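Local structure of inorganic pyrophosphatase (Neisseria gonorrhoeae, 5TEA) at residues N30-P33 and A34-H38; S133-Q137 and Q138-Q142. The protein probably catalyses the magnesium-dependent hydrolysis of inorganic pyrophosphate to two phosphate ions, and forms a homohexamer. All coordinates share one frame; numbering follows the deposited sequence.

Interaction 1: N30-P33 and A34-H38; sequences NEIP and AGSNH
The pyrrolidine ring of P33 turns its CD corner to the CB of S36, 4.1 Å away, while P88 and T91 of the same chain also touch P33. The carbonyl of P33 is the second flat group. S36 N donates to P33 O over 3.1 Å, from a position tilted 34° from the carbonyl plane, and S36 CB comes to 3.3 Å from the same oxygen. This bond closes a type II beta turn from P33 to S36. G35 takes the third position with a positive phi of 84°, a conformation that glycine adopts readily. Next to it begins an ST turn: S36 OG, set anti to its own N (chi1 176°), accepts from H38 N at 3.0 Å. CG2, CG1 and CD1 of I32 lie against H38 O, CG2 nearest at 3.5 Å, whereas the H38 side chain leads away to L51 and I54 of strand 48-54 and to P88 of a neighbouring subunit. E31 and I32 form a classic beta bulge opposite Y65, a predicted substrate-binding residue. The turn thus carries the chain from strand 25-32, paired with strand 64-67, into strand 38-43, whose I40 touches I32.

Interaction 2: S133-Q137 and Q138-Q142; sequences SDLPQ and QLIKQ
P136 occupies the N-cap position of helix 137-149, and the first helical turn bonds to its carbonyl. P136 O takes two backbone donors: L139 N, three residues on, at 2.9 Å and 60° out of the carbonyl plane, and I140 N, four residues on, at 3.4 Å, a weak bond. The first strong bond of the i to i+4 pattern follows, Q137 O accepting from K141 N at 3.0 Å, only 18° from the carbonyl plane, and Q138 O likewise receives Q142 N. From the first residue of the helix, the side chain of Q137 folds back over the preceding loop. Its bend at chi2 (-58°) brings NE2 within 2.8 Å of L135 O, which lies almost in the amide plane, and NE2 also donates to L132 O. One amide nitrogen thereby engages two carbonyls of the chain leading into the helix. Other polar ends reach across subunit boundaries: Q138 NE2 donates to R123 O of a third subunit and K141 NZ to L153 O of a fourth. Among the apolar groups, P136 CG meets L139 CB. L135 and I140 cross at about a right angle, and their CD1 methyls touch at 3.7 Å.

From the N terminus, strand 25-32 of the large sheet runs into interaction 1, where the chain bends through a tight turn and leaves along strand 38-43 of the two-stranded sheet. Interaction 2 comes a hundred residues later, after strand 110-119, and joins the loop before helix 137-149 to its first turn. Each contact is local and is finished before the other opens, so the two lie in series and neither encloses nor crosses the other. They do not touch, the nearest atoms being about 9 Å apart. Both lie at subunit interfaces: N37 and H38 meet a second subunit, P136, Q138 and Q142 a third, and Q138, K141 and Q142 a fourth.

Interaction 1: N30-P33 and A34-H38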
# COMPACT_ATOMS: atom_id res chain seq x y z
N ASN B 30 4.61 -11.78 -17.27
CA ASN B 30 4.37 -11.84 -15.83
C ASN B 30 2.93 -12.24 -15.54
O ASN B 30 1.99 -11.66 -16.12
CB ASN B 30 4.68 -10.50 -15.15
CG ASN B 30 4.74 -10.63 -13.63
OD1 ASN B 30 5.54 -11.39 -13.09
ND2 ASN B 30 3.89 -9.88 -12.93
N GLU B 31 2.75 -13.20 -14.64
CA GLU B 31 1.40 -13.60 -14.22
C GLU B 31 1.03 -13.13 -12.82
O GLU B 31 -0.11 -12.74 -12.60
CB GLU B 31 1.25 -15.13 -14.26
CG GLU B 31 1.41 -15.74 -15.65
CD GLU B 31 1.77 -17.20 -15.59
OE1 GLU B 31 0.99 -18.02 -16.11
OE2 GLU B 31 2.85 -17.54 -15.04
N ILE B 32 1.95 -13.19 -11.85
CA ILE B 32 1.64 -12.95 -10.45
C ILE B 32 2.60 -11.91 -9.90
O ILE B 32 3.81 -12.13 -9.91
CB ILE B 32 1.73 -14.23 -9.60
CG1 ILE B 32 0.83 -15.34 -10.15
CG2 ILE B 32 1.32 -13.90 -8.15
CD1 ILE B 32 1.04 -16.71 -9.42
N PRO B 33 2.11 -10.80 -9.35
CA PRO B 33 3.01 -9.88 -8.63
C PRO B 33 3.60 -10.53 -7.38
O PRO B 33 2.92 -11.25 -6.65
CB PRO B 33 2.08 -8.72 -8.24
CG PRO B 33 0.84 -8.89 -9.10
CD PRO B 33 0.71 -10.36 -9.30
N ALA B 34 4.88 -10.24 -7.14
CA ALA B 34 5.48 -10.61 -5.87
C ALA B 34 4.62 -10.11 -4.72
O ALA B 34 4.09 -9.00 -4.78
CB ALA B 34 6.88 -10.01 -5.74
N GLY B 35 4.50 -10.92 -3.67
CA GLY B 35 3.69 -10.58 -2.52
C GLY B 35 2.22 -10.90 -2.64
O GLY B 35 1.48 -10.67 -1.67
N SER B 36 1.76 -11.41 -3.78
CA SER B 36 0.35 -11.76 -3.95
C SER B 36 0.10 -13.22 -3.56
O SER B 36 0.93 -14.09 -3.83
CB SER B 36 -0.08 -11.53 -5.41
OG SER B 36 -1.40 -11.96 -5.63
N ASN B 37 -1.04 -13.48 -2.92
CA ASN B 37 -1.48 -14.86 -2.71
C ASN B 37 -2.55 -15.28 -3.71
O ASN B 37 -3.30 -16.23 -3.46
CB ASN B 37 -1.97 -15.09 -1.27
CG ASN B 37 -3.23 -14.29 -0.94
OD1 ASN B 37 -3.41 -13.18 -1.43
ND2 ASN B 37 -4.09 -14.86 -0.09
N HIS B 38 -2.63 -14.59 -4.84
CA HIS B 38 -3.57 -14.95 -5.90
C HIS B 38 -2.83 -15.79 -6.93
O HIS B 38 -1.84 -15.34 -7.52
CB HIS B 38 -4.17 -13.71 -6.54
CG HIS B 38 -5.05 -12.93 -5.61
ND1 HIS B 38 -5.56 -11.69 -5.90
CD2 HIS B 38 -5.47 -13.22 -4.35
CE1 HIS B 38 -6.28 -11.25 -4.89
NE2 HIS B 38 -6.25 -12.17 -3.93

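Interaction 2: S133-Q137 and Q138-Q142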
# COMPACT_ATOMS: atom_id res chain seq x y z
N SER B 133 24.59 -16.05 -7.29
CA SER B 133 25.46 -15.64 -6.19
C SER B 133 25.47 -14.13 -5.99
O SER B 133 25.93 -13.66 -4.93
CB SER B 133 26.89 -16.13 -6.45
OG SER B 133 27.50 -15.29 -7.41
N ASP B 134 25.01 -13.35 -6.98
CA ASP B 134 24.91 -11.90 -6.79
C ASP B 134 23.76 -11.54 -5.86
O ASP B 134 23.79 -10.48 -5.24
CB ASP B 134 24.71 -11.19 -8.13
CG ASP B 134 25.94 -11.26 -9.02
OD1 ASP B 134 27.05 -11.54 -8.49
OD2 ASP B 134 25.77 -11.04 -10.23
N LEU B 135 22.74 -12.38 -5.79
CA LEU B 135 21.61 -12.13 -4.89
C LEU B 135 22.01 -12.41 -3.45
O LEU B 135 22.91 -13.20 -3.19
CB LEU B 135 20.43 -13.04 -5.27
CG LEU B 135 19.83 -12.92 -6.66
CD1 LEU B 135 18.76 -13.97 -6.88
CD2 LEU B 135 19.27 -11.52 -6.83
N PRO B 136 21.35 -11.78 -2.47
CA PRO B 136 21.55 -12.21 -1.08
C PRO B 136 21.17 -13.67 -0.96
O PRO B 136 20.11 -14.10 -1.42
CB PRO B 136 20.62 -11.30 -0.26
CG PRO B 136 19.98 -10.37 -1.21
CD PRO B 136 20.54 -10.55 -2.58
N GLN B 137 22.06 -14.45 -0.36
CA GLN B 137 21.82 -15.88 -0.32
C GLN B 137 20.63 -16.21 0.57
O GLN B 137 19.96 -17.22 0.36
CB GLN B 137 23.09 -16.60 0.14
CG GLN B 137 24.23 -16.40 -0.87
CD GLN B 137 23.88 -16.89 -2.28
OE1 GLN B 137 24.05 -18.07 -2.59
NE2 GLN B 137 23.36 -15.99 -3.14
N GLN B 138 20.31 -15.32 1.52
CA GLN B 138 19.10 -15.50 2.33
C GLN B 138 17.83 -15.36 1.49
O GLN B 138 16.80 -15.96 1.81
CB GLN B 138 19.12 -14.50 3.48
CG GLN B 138 18.02 -14.67 4.52
CD GLN B 138 18.31 -15.77 5.54
OE1 GLN B 138 19.10 -16.68 5.29
NE2 GLN B 138 17.69 -15.66 6.73
N LEU B 139 17.87 -14.56 0.42
CA LEU B 139 16.70 -14.51 -0.46
C LEU B 139 16.50 -15.84 -1.15
O LEU B 139 15.37 -16.33 -1.28
CB LEU B 139 16.83 -13.39 -1.49
CG LEU B 139 15.80 -13.43 -2.63
CD1 LEU B 139 14.38 -13.17 -2.09
CD2 LEU B 139 16.14 -12.47 -3.74
N ILE B 140 17.59 -16.44 -1.62
CA ILE B 140 17.50 -17.77 -2.22
C ILE B 140 16.91 -18.76 -1.22
O ILE B 140 16.02 -19.55 -1.55
CB ILE B 140 18.88 -18.23 -2.72
CG1 ILE B 140 19.50 -17.21 -3.69
CG2 ILE B 140 18.75 -19.60 -3.37
CD1 ILE B 140 18.83 -17.14 -5.03
N LYS B 141 17.40 -18.74 0.02
CA LYS B 141 16.89 -19.69 1.01
C LYS B 141 15.40 -19.47 1.28
O LYS B 141 14.67 -20.44 1.56
CB LYS B 141 17.68 -19.58 2.31
CG LYS B 141 19.17 -19.85 2.18
CD LYS B 141 19.69 -20.70 3.34
CE LYS B 141 19.02 -20.32 4.66
NZ LYS B 141 19.41 -21.21 5.80
N GLN B 142 14.94 -18.22 1.23
CA GLN B 142 13.51 -17.94 1.42
C GLN B 142 12.69 -18.49 0.25
O GLN B 142 11.61 -19.06 0.45
CB GLN B 142 13.26 -16.44 1.56
CG GLN B 142 13.80 -15.81 2.83
CD GLN B 142 13.38 -14.35 2.96
OE1 GLN B 142 12.19 -14.02 2.97
NE2 GLN B 142 14.37 -13.46 3.05